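Local coordinates for fatty acid synthase 1, isoform A (Drosophila melanogaster, PDB 6FN6), which probably catalyses, through its dehydratase, enoylreductase and ketoreductase domains, the NADPH-dependent reduction and the dehydration of growing acyl chains in fatty acid synthesis, at residues V153-V158 and L178-L183; D133-L138 and Y143-I148; W680-A685 and R897-G902; G640-G645 and I889-I894. All coordinates share one frame; numbering follows the deposited sequence.

Contact 1 (V153-V158 and L178-L183); sequences VRSDTV and LQFSIL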
loop_
_atom_site.group_PDB
_atom_site.type_symbol
_atom_site.label_atom_id
_atom_site.label_comp_id
_atom_site.label_asym_id
_atom_site.label_seq_id
_atom_site.Cartn_x
_atom_site.Cartn_y
_atom_site.Cartn_z
ATOM N N VAL A 153 3.454 -34.021 -21.607
ATOM C CA VAL A 153 3.417 -35.422 -22.011
ATOM C C VAL A 153 2.460 -36.201 -21.114
ATOM O O VAL A 153 1.760 -37.101 -21.577
ATOM C CB VAL A 153 4.821 -36.065 -21.989
ATOM C CG1 VAL A 153 5.686 -35.492 -23.106
ATOM C CG2 VAL A 153 5.492 -35.863 -20.645
ATOM N N ARG A 154 2.440 -35.859 -19.829
ATOM C CA ARG A 154 1.685 -36.632 -18.850
ATOM C C ARG A 154 1.214 -35.810 -17.648
ATOM O O ARG A 154 1.863 -34.849 -17.239
ATOM C CB ARG A 154 2.551 -37.798 -18.368
ATOM C CG ARG A 154 1.844 -38.811 -17.482
ATOM C CD ARG A 154 2.614 -40.127 -17.407
ATOM N NE ARG A 154 2.757 -40.761 -18.719
ATOM C CZ ARG A 154 3.866 -40.760 -19.456
ATOM N NH1 ARG A 154 4.969 -40.149 -19.036
ATOM N NH2 ARG A 154 3.869 -41.375 -20.631
ATOM N N SER A 155 0.067 -36.202 -17.102
ATOM C CA SER A 155 -0.473 -35.603 -15.887
ATOM C C SER A 155 -1.422 -36.573 -15.199
ATOM O O SER A 155 -2.148 -37.311 -15.861
ATOM C CB SER A 155 -1.207 -34.300 -16.199
ATOM O OG SER A 155 -1.966 -33.870 -15.080
ATOM N N ASP A 156 -1.429 -36.562 -13.872
ATOM C CA ASP A 156 -2.393 -37.357 -13.127
ATOM C C ASP A 156 -3.748 -36.650 -13.142
ATOM O O ASP A 156 -3.848 -35.487 -13.537
ATOM C CB ASP A 156 -1.907 -37.607 -11.695
ATOM C CG ASP A 156 -1.787 -36.335 -10.879
ATOM O OD1 ASP A 156 -1.732 -35.236 -11.471
ATOM O OD2 ASP A 156 -1.734 -36.440 -9.636
ATOM N N THR A 157 -4.788 -37.360 -12.724
ATOM C CA THR A 157 -6.157 -36.881 -12.886
ATOM C C THR A 157 -6.411 -35.537 -12.196
ATOM O O THR A 157 -7.272 -34.774 -12.629
ATOM C CB THR A 157 -7.177 -37.917 -12.357
ATOM O OG1 THR A 157 -8.501 -37.378 -12.443
ATOM C CG2 THR A 157 -6.881 -38.293 -10.918
ATOM N N VAL A 158 -5.673 -35.246 -11.129
ATOM C CA VAL A 158 -5.856 -33.986 -10.406
ATOM C C VAL A 158 -4.747 -32.985 -10.713
ATOM O O VAL A 158 -4.751 -31.870 -10.187
ATOM C CB VAL A 158 -5.938 -34.221 -8.884
ATOM C CG1 VAL A 158 -7.179 -35.034 -8.538
ATOM C CG2 VAL A 158 -4.668 -34.902 -8.368
ATOM N N LEU A 178 2.758 -23.427 -16.557
ATOM C CA LEU A 178 1.557 -22.642 -16.285
ATOM C C LEU A 178 0.312 -23.389 -16.750
ATOM O O LEU A 178 -0.727 -23.357 -16.089
ATOM C CB LEU A 178 1.628 -21.275 -16.970
ATOM C CG LEU A 178 2.858 -20.414 -16.677
ATOM C CD1 LEU A 178 2.673 -19.022 -17.262
ATOM C CD2 LEU A 178 3.140 -20.343 -15.186
ATOM N N GLN A 179 0.420 -24.055 -17.894
ATOM C CA GLN A 179 -0.663 -24.888 -18.390
ATOM C C GLN A 179 -1.014 -25.922 -17.331
ATOM O O GLN A 179 -2.183 -26.168 -17.042
ATOM C CB GLN A 179 -0.276 -25.581 -19.696
ATOM C CG GLN A 179 0.052 -24.645 -20.838
ATOM C CD GLN A 179 0.477 -25.397 -22.082
ATOM O OE1 GLN A 179 0.414 -26.624 -22.126
ATOM N NE2 GLN A 179 0.915 -24.666 -23.099
ATOM N N PHE A 180 0.018 -26.529 -16.764
ATOM C CA PHE A 180 -0.161 -27.600 -15.798
ATOM C C PHE A 180 -0.908 -27.127 -14.558
ATOM O O PHE A 180 -1.733 -27.855 -14.002
ATOM C CB PHE A 180 1.194 -28.185 -15.398
ATOM C CG PHE A 180 1.087 -29.357 -14.476
ATOM C CD1 PHE A 180 0.828 -30.623 -14.973
ATOM C CD2 PHE A 180 1.235 -29.193 -13.113
ATOM C CE1 PHE A 180 0.721 -31.704 -14.124
ATOM C CE2 PHE A 180 1.132 -30.267 -12.260
ATOM C CZ PHE A 180 0.875 -31.525 -12.765
ATOM N N SER A 181 -0.606 -25.912 -14.119
ATOM C CA SER A 181 -1.259 -25.329 -12.953
ATOM C C SER A 181 -2.728 -25.033 -13.238
ATOM O O SER A 181 -3.571 -25.100 -12.346
ATOM C CB SER A 181 -0.540 -24.050 -12.530
ATOM O OG SER A 181 -1.103 -23.510 -11.348
ATOM N N ILE A 182 -3.028 -24.714 -14.491
ATOM C CA ILE A 182 -4.385 -24.372 -14.884
ATOM C C ILE A 182 -5.251 -25.629 -14.922
ATOM O O ILE A 182 -6.464 -25.556 -14.721
ATOM C CB ILE A 182 -4.388 -23.636 -16.244
ATOM C CG1 ILE A 182 -3.789 -22.237 -16.085
ATOM C CG2 ILE A 182 -5.801 -23.536 -16.812
ATOM C CD1 ILE A 182 -3.411 -21.566 -17.398
ATOM N N LEU A 183 -4.625 -26.778 -15.164
ATOM C CA LEU A 183 -5.344 -28.050 -15.205
ATOM C C LEU A 183 -6.052 -28.333 -13.889
ATOM O O LEU A 183 -7.199 -28.775 -13.872
ATOM C CB LEU A 183 -4.392 -29.206 -15.512
ATOM C CG LEU A 183 -4.172 -29.653 -16.955
ATOM C CD1 LEU A 183 -3.305 -30.901 -16.957
ATOM C CD2 LEU A 183 -5.481 -29.913 -17.686
#
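The hydroxyl of S155 bonds to the next residue and also lies against F180 and L183 of helix 170-183. OG donates to the carbonyl oxygen of D156, with OG to O at 2.9 Å, in the carbonyl plane and onto a lone pair. OG stands anti to the backbone N (chi1 168°), which sets it beside its own carbonyl carbon, forward toward the D156 carbonyl. F180 CE1 comes obliquely up to the hydroxyl, 3.6 Å from S155 OG, and also touches S155 CB at 3.8 Å. One methyl of the leucine completes the contact, L183 CD1 standing 3.8 Å from S155 OG. F180 reaches across because its CG is anti to the backbone N (chi1 -176°), which swings the ring out from the helix toward the strand. V134 of helix 131-141 touches both S155 and L183. Replacing S155 by alanine is likely to leave the D156 carbonyl without this donor and to thin the contact with F180 CE1 and L183 CD1. In the C-terminal hotdog fold predicted here, the contact ties the end of strand 152-155 to the helix that also carries D175, the predicted proton donor. A small polar group can thus face an apolar surface in the buried interior because its hydrogen is spent on a local carbonyl.

Contact 2 (D133-L138 and Y143-I148); sequences DVYKEL and YDYGGI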
loop_
_atom_site.group_PDB
_atom_site.type_symbol
_atom_site.label_atom_id
_atom_site.label_comp_id
_atom_site.label_asym_id
_atom_site.label_seq_id
_atom_site.Cartn_x
_atom_site.Cartn_y
_atom_site.Cartn_z
ATOM N N ASP A 133 -5.322 -36.326 -23.928
ATOM C CA ASP A 133 -6.358 -36.087 -22.927
ATOM C C ASP A 133 -6.249 -34.673 -22.372
ATOM O O ASP A 133 -7.241 -33.954 -22.269
ATOM C CB ASP A 133 -6.259 -37.096 -21.780
ATOM C CG ASP A 133 -6.461 -38.522 -22.239
ATOM O OD1 ASP A 133 -7.296 -38.746 -23.141
ATOM O OD2 ASP A 133 -5.788 -39.420 -21.689
ATOM N N VAL A 134 -5.031 -34.290 -22.004
ATOM C CA VAL A 134 -4.773 -32.987 -21.408
ATOM C C VAL A 134 -5.232 -31.863 -22.326
ATOM O O VAL A 134 -5.917 -30.941 -21.892
ATOM C CB VAL A 134 -3.280 -32.834 -21.060
ATOM C CG1 VAL A 134 -2.934 -31.377 -20.761
ATOM C CG2 VAL A 134 -2.916 -33.725 -19.892
ATOM N N TYR A 135 -4.839 -31.928 -23.592
ATOM C CA TYR A 135 -5.062 -30.810 -24.494
ATOM C C TYR A 135 -6.463 -30.840 -25.102
ATOM O O TYR A 135 -6.922 -29.846 -25.664
ATOM C CB TYR A 135 -3.981 -30.787 -25.577
ATOM C CG TYR A 135 -2.655 -30.324 -25.017
ATOM C CD1 TYR A 135 -2.418 -28.977 -24.774
ATOM C CD2 TYR A 135 -1.656 -31.231 -24.700
ATOM C CE1 TYR A 135 -1.218 -28.549 -24.245
ATOM C CE2 TYR A 135 -0.454 -30.813 -24.173
ATOM C CZ TYR A 135 -0.241 -29.471 -23.942
ATOM O OH TYR A 135 0.960 -29.047 -23.421
ATOM N N LYS A 136 -7.140 -31.978 -25.007
ATOM C CA LYS A 136 -8.564 -32.013 -25.308
ATOM C C LYS A 136 -9.300 -31.200 -24.244
ATOM O O LYS A 136 -10.169 -30.386 -24.558
ATOM C CB LYS A 136 -9.094 -33.446 -25.364
ATOM C CG LYS A 136 -10.611 -33.523 -25.327
ATOM C CD LYS A 136 -11.133 -34.901 -25.682
ATOM C CE LYS A 136 -12.645 -34.862 -25.836
ATOM N NZ LYS A 136 -13.246 -36.214 -25.966
ATOM N N GLU A 137 -8.940 -31.434 -22.987
ATOM C CA GLU A 137 -9.512 -30.704 -21.859
ATOM C C GLU A 137 -9.308 -29.201 -22.042
ATOM O O GLU A 137 -10.249 -28.416 -21.921
ATOM C CB GLU A 137 -8.876 -31.174 -20.544
ATOM C CG GLU A 137 -9.140 -30.281 -19.332
ATOM C CD GLU A 137 -10.610 -30.210 -18.968
ATOM O OE1 GLU A 137 -11.386 -31.067 -19.447
ATOM O OE2 GLU A 137 -10.992 -29.301 -18.201
ATOM N N LEU A 138 -8.071 -28.812 -22.330
ATOM C CA LEU A 138 -7.717 -27.406 -22.471
ATOM C C LEU A 138 -8.434 -26.747 -23.650
ATOM O O LEU A 138 -8.870 -25.600 -23.551
ATOM C CB LEU A 138 -6.203 -27.260 -22.633
ATOM C CG LEU A 138 -5.353 -27.709 -21.440
ATOM C CD1 LEU A 138 -3.880 -27.635 -21.782
ATOM C CD2 LEU A 138 -5.646 -26.876 -20.207
ATOM N N TYR A 143 -8.035 -22.726 -24.753
ATOM C CA TYR A 143 -6.625 -22.818 -25.109
ATOM C C TYR A 143 -6.432 -23.643 -26.375
ATOM O O TYR A 143 -6.777 -24.824 -26.411
ATOM C CB TYR A 143 -5.813 -23.443 -23.975
ATOM C CG TYR A 143 -5.987 -22.783 -22.630
ATOM C CD1 TYR A 143 -5.198 -21.703 -22.256
ATOM C CD2 TYR A 143 -6.928 -23.251 -21.726
ATOM C CE1 TYR A 143 -5.350 -21.100 -21.021
ATOM C CE2 TYR A 143 -7.088 -22.657 -20.489
ATOM C CZ TYR A 143 -6.295 -21.583 -20.140
ATOM O OH TYR A 143 -6.460 -20.991 -18.907
ATOM N N ASP A 144 -5.864 -23.024 -27.405
ATOM C CA ASP A 144 -5.621 -23.709 -28.669
ATOM C C ASP A 144 -4.129 -23.915 -28.892
ATOM O O ASP A 144 -3.576 -23.471 -29.895
ATOM C CB ASP A 144 -6.217 -22.903 -29.820
ATOM C CG ASP A 144 -7.675 -22.557 -29.590
ATOM O OD1 ASP A 144 -8.531 -23.454 -29.739
ATOM O OD2 ASP A 144 -7.963 -21.390 -29.245
ATOM N N TYR A 145 -3.486 -24.617 -27.967
ATOM C CA TYR A 145 -2.043 -24.807 -28.031
ATOM C C TYR A 145 -1.651 -25.682 -29.216
ATOM O O TYR A 145 -2.392 -26.583 -29.616
ATOM C CB TYR A 145 -1.523 -25.434 -26.733
ATOM C CG TYR A 145 -1.635 -24.538 -25.517
ATOM C CD1 TYR A 145 -0.991 -23.308 -25.471
ATOM C CD2 TYR A 145 -2.376 -24.929 -24.409
ATOM C CE1 TYR A 145 -1.090 -22.487 -24.359
ATOM C CE2 TYR A 145 -2.479 -24.116 -23.291
ATOM C CZ TYR A 145 -1.836 -22.898 -23.274
ATOM O OH TYR A 145 -1.937 -22.090 -22.166
ATOM N N GLY A 146 -0.479 -25.401 -29.775
ATOM C CA GLY A 146 0.044 -26.152 -30.898
ATOM C C GLY A 146 1.557 -26.221 -30.872
ATOM O O GLY A 146 2.206 -25.491 -30.123
ATOM N N GLY A 147 2.120 -27.107 -31.687
ATOM C CA GLY A 147 3.559 -27.268 -31.759
ATOM C C GLY A 147 4.202 -27.621 -30.429
ATOM O O GLY A 147 3.689 -28.451 -29.679
ATOM N N ILE A 148 5.332 -26.985 -30.139
ATOM C CA ILE A 148 6.116 -27.325 -28.957
ATOM C C ILE A 148 5.417 -26.879 -27.673
ATOM O O ILE A 148 5.799 -27.288 -26.578
ATOM C CB ILE A 148 7.532 -26.725 -29.046
ATOM C CG1 ILE A 148 7.474 -25.194 -29.114
ATOM C CG2 ILE A 148 8.260 -27.293 -30.262
ATOM C CD1 ILE A 148 8.829 -24.525 -29.013
#
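Y135 and Y145 set their side chains at about a right angle, and the contact is built round that crossing. Y145 CD2 lies at the edge of the Y135 ring, in its plane, 3.8 Å from Y135 CE1, whereas CE1 meets the Y145 ring obliquely. Y145 holds CG anti to its carbonyl carbon (chi1 -67°), which brings CD2 to the Y135 edge; Y145 CB also lies 4.0 Å from Y135 CE1. One turn on, L138 slants across both tyrosines of the strand. Its CD1 methyl sits at the edge of the Y145 ring, 4.1 Å from Y145 CD2, while L138 CB and Y143 CB approach to 4.1 Å. L138 O lies at the edge of the Y143 ring, in plane, and accepts a bent backbone bond from Y143 N at 3.2 Å, the donor 42° out of the carbonyl plane. This bond ties the helix to the start of the strand that follows it. The phenol ends are fastened outside the pair: Y135 OH bonds to Q179 OE1 and I152 N, Y143 OH to Y191 O. Helix segment 133-138 and the weakly bonded strand 143-145 run at 138°. The strand borders strand 24-26 of the predicted N-terminal hotdog and touches helix 170-183; the Y145 side chain lies about 4 Å from those of the predicted catalytic residues H24 and D175.

Contact 3 (W680-A685 and R897-G902); sequences WTMEEA and RDEEAG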
loop_
_atom_site.group_PDB
_atom_site.type_symbol
_atom_site.label_atom_id
_atom_site.label_comp_id
_atom_site.label_asym_id
_atom_site.label_seq_id
_atom_site.Cartn_x
_atom_site.Cartn_y
_atom_site.Cartn_z
ATOM N N TRP A 680 -45.108 -0.117 5.437
ATOM C CA TRP A 680 -44.074 -0.346 4.436
ATOM C C TRP A 680 -44.669 -1.126 3.275
ATOM O O TRP A 680 -45.242 -2.198 3.470
ATOM C CB TRP A 680 -42.886 -1.123 5.013
ATOM C CG TRP A 680 -41.861 -0.287 5.722
ATOM C CD1 TRP A 680 -42.011 0.987 6.183
ATOM C CD2 TRP A 680 -40.518 -0.674 6.039
ATOM N NE1 TRP A 680 -40.847 1.416 6.774
ATOM C CE2 TRP A 680 -39.915 0.414 6.699
ATOM C CE3 TRP A 680 -39.769 -1.837 5.832
ATOM C CZ2 TRP A 680 -38.598 0.375 7.155
ATOM C CZ3 TRP A 680 -38.461 -1.875 6.287
ATOM C CH2 TRP A 680 -37.889 -0.776 6.940
ATOM N N THR A 681 -44.546 -0.582 2.069
ATOM C CA THR A 681 -44.946 -1.307 0.874
ATOM C C THR A 681 -43.850 -2.327 0.597
ATOM O O THR A 681 -42.700 -2.120 0.989
ATOM C CB THR A 681 -45.143 -0.382 -0.344
ATOM O OG1 THR A 681 -43.882 0.165 -0.747
ATOM C CG2 THR A 681 -46.098 0.757 -0.007
ATOM N N MET A 682 -44.198 -3.435 -0.046
ATOM C CA MET A 682 -43.188 -4.402 -0.458
ATOM C C MET A 682 -42.128 -3.693 -1.291
ATOM O O MET A 682 -40.939 -3.981 -1.175
ATOM C CB MET A 682 -43.813 -5.544 -1.260
ATOM C CG MET A 682 -44.508 -6.593 -0.415
ATOM S SD MET A 682 -45.180 -7.923 -1.430
ATOM C CE MET A 682 -45.792 -9.031 -0.168
ATOM N N GLU A 683 -42.576 -2.755 -2.119
ATOM C CA GLU A 683 -41.684 -1.928 -2.922
ATOM C C GLU A 683 -40.635 -1.265 -2.031
ATOM O O GLU A 683 -39.441 -1.293 -2.328
ATOM C CB GLU A 683 -42.492 -0.877 -3.691
ATOM C CG GLU A 683 -41.667 0.200 -4.377
ATOM C CD GLU A 683 -42.533 1.203 -5.116
ATOM O OE1 GLU A 683 -42.183 2.403 -5.132
ATOM O OE2 GLU A 683 -43.566 0.790 -5.684
ATOM N N GLU A 684 -41.095 -0.661 -0.942
ATOM C CA GLU A 684 -40.211 0.008 -0.001
ATOM C C GLU A 684 -39.289 -0.984 0.704
ATOM O O GLU A 684 -38.074 -0.790 0.756
ATOM C CB GLU A 684 -41.035 0.772 1.036
ATOM C CG GLU A 684 -41.653 2.058 0.519
ATOM C CD GLU A 684 -42.613 2.680 1.515
ATOM O OE1 GLU A 684 -42.459 2.432 2.729
ATOM O OE2 GLU A 684 -43.524 3.414 1.083
ATOM N N ALA A 685 -39.875 -2.049 1.241
ATOM C CA ALA A 685 -39.133 -3.014 2.044
ATOM C C ALA A 685 -37.977 -3.641 1.266
ATOM O O ALA A 685 -36.901 -3.876 1.821
ATOM C CB ALA A 685 -40.072 -4.096 2.555
ATOM N N ARG A 897 -44.336 -9.039 -9.163
ATOM C CA ARG A 897 -45.760 -9.140 -8.870
ATOM C C ARG A 897 -46.264 -7.864 -8.202
ATOM O O ARG A 897 -45.573 -7.281 -7.367
ATOM C CB ARG A 897 -46.034 -10.338 -7.964
ATOM C CG ARG A 897 -45.622 -11.673 -8.546
ATOM C CD ARG A 897 -45.804 -12.778 -7.520
ATOM N NE ARG A 897 -47.189 -12.883 -7.068
ATOM C CZ ARG A 897 -48.051 -13.815 -7.467
ATOM N NH1 ARG A 897 -47.688 -14.753 -8.337
ATOM N NH2 ARG A 897 -49.287 -13.812 -6.989
ATOM N N ASP A 898 -47.467 -7.438 -8.567
ATOM C CA ASP A 898 -48.137 -6.338 -7.884
ATOM C C ASP A 898 -48.605 -6.799 -6.508
ATOM O O ASP A 898 -49.183 -7.875 -6.372
ATOM C CB ASP A 898 -49.317 -5.826 -8.708
ATOM C CG ASP A 898 -48.890 -4.871 -9.806
ATOM O OD1 ASP A 898 -48.217 -3.868 -9.490
ATOM O OD2 ASP A 898 -49.211 -5.133 -10.983
ATOM N N GLU A 899 -48.351 -5.985 -5.489
ATOM C CA GLU A 899 -48.714 -6.351 -4.125
ATOM C C GLU A 899 -50.226 -6.269 -3.909
ATOM O O GLU A 899 -50.877 -5.302 -4.308
ATOM C CB GLU A 899 -47.989 -5.454 -3.121
ATOM C CG GLU A 899 -48.265 -5.804 -1.666
ATOM C CD GLU A 899 -47.517 -4.912 -0.696
ATOM O OE1 GLU A 899 -46.759 -4.031 -1.154
ATOM O OE2 GLU A 899 -47.683 -5.096 0.529
ATOM N N GLU A 900 -50.769 -7.300 -3.269
ATOM C CA GLU A 900 -52.182 -7.344 -2.912
ATOM C C GLU A 900 -52.554 -6.180 -2.000
ATOM O O GLU A 900 -51.738 -5.714 -1.204
ATOM C CB GLU A 900 -52.528 -8.672 -2.235
ATOM C CG GLU A 900 -52.494 -9.870 -3.171
ATOM C CD GLU A 900 -51.091 -10.386 -3.417
ATOM O OE1 GLU A 900 -50.124 -9.720 -2.996
ATOM O OE2 GLU A 900 -50.954 -11.464 -4.032
ATOM N N ALA A 901 -53.790 -5.711 -2.126
ATOM C CA ALA A 901 -54.231 -4.513 -1.426
ATOM C C ALA A 901 -54.444 -4.782 0.062
ATOM O O ALA A 901 -54.815 -5.889 0.458
ATOM C CB ALA A 901 -55.510 -3.984 -2.051
ATOM N N GLY A 902 -54.201 -3.756 0.874
ATOM C CA GLY A 902 -54.314 -3.859 2.317
ATOM C C GLY A 902 -52.990 -4.075 3.029
ATOM O O GLY A 902 -52.893 -3.868 4.238
#
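E899 reaches from its loop to the first turn of helix 682-685 and takes the backbone N-H of M682 on one carboxylate oxygen. M682 N lies 2.9 Å from E899 OE1 in a nearly straight bond of 162°, received on the syn side and 33° out of the carboxylate plane. The two side chains then pass obliquely: M682 CG lies over the carboxylate carbon, 3.5 Å from E899 CD, and the sulfur continues along the aliphatic part, M682 SD being 3.8 Å from E899 CG. The glutamate gains this reach from a fully extended chain, its CG anti to the backbone N (chi1 -178°). With a shorter alanine here in place of E899, the M682 N-H is likely to lose its acceptor, and M682 CG and SD the chain they lie along. T681, at the N-cap, caps the helix start: its OG1 accepts from E684 N at 2.9 Å. With the cap serving E684, the N-H of M682 at the helix start falls to a carboxylate from another part of the chain, and the helix end is likely to stabilise that negative charge. R652 NE forms a long, weak ion pair with E899 OE2. The next residue, E900, fixes the loop by a salt bridge to R646 and a hydrogen bond to Y607 OH. In the fold of the enoylreductase part, M682 packs on strands 601-611 and 652-656, so that the loop following strand 891-895 is held against the mixed sheet both directly and by way of this short helix.

Contact 4 (G640-G645 and I889-I894); sequences GLEFAG and IGKVVI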
loop_
_atom_site.group_PDB
_atom_site.type_symbol
_atom_site.label_atom_id
_atom_site.label_comp_id
_atom_site.label_asym_id
_atom_site.label_seq_id
_atom_site.Cartn_x
_atom_site.Cartn_y
_atom_site.Cartn_z
ATOM N N GLY A 640 -29.848 -11.633 -8.567
ATOM C CA GLY A 640 -30.781 -11.414 -7.475
ATOM C C GLY A 640 -30.165 -11.633 -6.108
ATOM O O GLY A 640 -29.925 -12.771 -5.708
ATOM N N LEU A 641 -29.921 -10.542 -5.386
ATOM C CA LEU A 641 -29.258 -10.619 -4.091
ATOM C C LEU A 641 -30.244 -10.476 -2.933
ATOM O O LEU A 641 -29.968 -10.903 -1.811
ATOM C CB LEU A 641 -28.188 -9.533 -3.995
ATOM C CG LEU A 641 -26.864 -9.820 -4.711
ATOM C CD1 LEU A 641 -26.017 -8.562 -4.729
ATOM C CD2 LEU A 641 -26.107 -10.970 -4.072
ATOM N N GLU A 642 -31.390 -9.865 -3.210
ATOM C CA GLU A 642 -32.403 -9.627 -2.188
ATOM C C GLU A 642 -33.786 -9.535 -2.814
ATOM O O GLU A 642 -33.915 -9.429 -4.033
ATOM C CB GLU A 642 -32.090 -8.343 -1.417
ATOM C CG GLU A 642 -32.103 -7.094 -2.287
ATOM C CD GLU A 642 -31.629 -5.853 -1.555
ATOM O OE1 GLU A 642 -31.924 -5.716 -0.349
ATOM O OE2 GLU A 642 -30.962 -5.010 -2.190
ATOM N N PHE A 643 -34.820 -9.565 -1.977
ATOM C CA PHE A 643 -36.188 -9.459 -2.465
ATOM C C PHE A 643 -37.179 -9.171 -1.343
ATOM O O PHE A 643 -36.913 -9.440 -0.171
ATOM C CB PHE A 643 -36.604 -10.749 -3.179
ATOM C CG PHE A 643 -36.783 -11.923 -2.254
ATOM C CD1 PHE A 643 -37.998 -12.153 -1.632
ATOM C CD2 PHE A 643 -35.738 -12.798 -2.008
ATOM C CE1 PHE A 643 -38.168 -13.228 -0.782
ATOM C CE2 PHE A 643 -35.904 -13.876 -1.159
ATOM C CZ PHE A 643 -37.120 -14.089 -0.546
ATOM N N ALA A 644 -38.329 -8.631 -1.726
ATOM C CA ALA A 644 -39.483 -8.550 -0.845
ATOM C C ALA A 644 -40.597 -9.393 -1.453
ATOM O O ALA A 644 -40.852 -9.321 -2.656
ATOM C CB ALA A 644 -39.929 -7.112 -0.662
ATOM N N GLY A 645 -41.254 -10.195 -0.625
ATOM C CA GLY A 645 -42.280 -11.094 -1.112
ATOM C C GLY A 645 -43.114 -11.723 -0.015
ATOM O O GLY A 645 -43.293 -11.141 1.054
ATOM N N ILE A 889 -31.087 7.578 -8.243
ATOM C CA ILE A 889 -30.925 7.837 -6.822
ATOM C C ILE A 889 -31.765 6.835 -6.050
ATOM O O ILE A 889 -32.982 6.777 -6.212
ATOM C CB ILE A 889 -31.316 9.290 -6.470
ATOM C CG1 ILE A 889 -30.333 10.270 -7.117
ATOM C CG2 ILE A 889 -31.375 9.490 -4.947
ATOM C CD1 ILE A 889 -30.660 11.737 -6.875
ATOM N N GLY A 890 -31.105 6.041 -5.215
ATOM C CA GLY A 890 -31.788 5.032 -4.429
ATOM C C GLY A 890 -31.676 3.649 -5.035
ATOM O O GLY A 890 -30.689 3.331 -5.700
ATOM N N LYS A 891 -32.691 2.824 -4.802
ATOM C CA LYS A 891 -32.660 1.437 -5.248
ATOM C C LYS A 891 -33.467 1.219 -6.525
ATOM O O LYS A 891 -34.575 1.739 -6.671
ATOM C CB LYS A 891 -33.186 0.519 -4.145
ATOM C CG LYS A 891 -32.770 -0.937 -4.291
ATOM C CD LYS A 891 -31.256 -1.082 -4.262
ATOM C CE LYS A 891 -30.811 -2.249 -3.398
ATOM N NZ LYS A 891 -29.330 -2.270 -3.229
ATOM N N VAL A 892 -32.902 0.438 -7.442
ATOM C CA VAL A 892 -33.591 0.039 -8.664
ATOM C C VAL A 892 -34.292 -1.290 -8.416
ATOM O O VAL A 892 -33.644 -2.278 -8.071
ATOM C CB VAL A 892 -32.603 -0.068 -9.846
ATOM C CG1 VAL A 892 -33.325 -0.453 -11.134
ATOM C CG2 VAL A 892 -31.846 1.242 -10.028
ATOM N N VAL A 893 -35.611 -1.319 -8.603
ATOM C CA VAL A 893 -36.400 -2.501 -8.259
ATOM C C VAL A 893 -37.226 -3.018 -9.439
ATOM O O VAL A 893 -37.806 -2.242 -10.198
ATOM C CB VAL A 893 -37.322 -2.213 -7.059
ATOM C CG1 VAL A 893 -37.938 -3.508 -6.540
ATOM C CG2 VAL A 893 -36.557 -1.492 -5.952
ATOM N N ILE A 894 -37.279 -4.340 -9.576
ATOM C CA ILE A 894 -38.113 -4.975 -10.595
ATOM C C ILE A 894 -39.394 -5.504 -9.965
ATOM O O ILE A 894 -39.358 -6.291 -9.019
ATOM C CB ILE A 894 -37.357 -6.098 -11.322
ATOM C CG1 ILE A 894 -36.275 -5.499 -12.217
ATOM C CG2 ILE A 894 -38.322 -6.940 -12.163
ATOM C CD1 ILE A 894 -35.333 -6.516 -12.815
#
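The mixed sheet of the enoylreductase part, a member of the medium-chain dehydrogenase/reductase family, supplies both strands of this contact: 642-646 and 891-895, each paired antiparallel with strand 601-611. Their backbones stay apart, and the meeting is made by one residue from each, E642 and K891, at the beginning of its strand. The two side chains come at each other from opposite directions and form a salt bridge, with E642 OE2 and K891 NZ 3.4 Å apart; the position of the ammonium nitrogen is less sure than the rest, so the exact length should be read with caution. E642 sends a straight chain across, its CG lying between the backbone N and the carbonyl carbon (chi1 62°) and everything beyond extended. K891 arrives by a bent route: it begins anti to its backbone N but turns at chi2 (60°) and again at chi3, which brings its end round to E642 OE2. Each oxygen of the glutamate has another partner, OE1 taking C690 N and OE2 taking N612 ND2. The lysine stem runs past P610, T687 and V691, and E642 touches P689. Both charges are buried, and the carboxylate sits at the start of helix 689-702, whose N-terminal end is likely to favour its negative form. The C690 N-H and the N612 amide probably help to stabilise the buried carboxylate, with the lysine, as far as its place can be trusted, supplying the opposite charge.

Overall arrangement
The four contacts fall into two pairs, whose centres stand about 43 to 55 Å apart. Contacts 1 and 2 belong to the dehydratase part, their centres 11 Å apart and joined by the bond between Q179 and Y135. Contact 1 uses helix 170-183, which contact 2 touches through Q179, and V134 of helix 131-141 packs on both sides of contact 1; both are buried and mainly apolar. Contacts 3 and 4 lie in the enoylreductase part, 12 Å apart, touching where M682 meets A644 and G645, their segments alternating along the chain. Here a carboxylate does the work in each: in contact 3, partly buried, it receives a helix N-H, and in contact 4, buried, it pairs with a lysine.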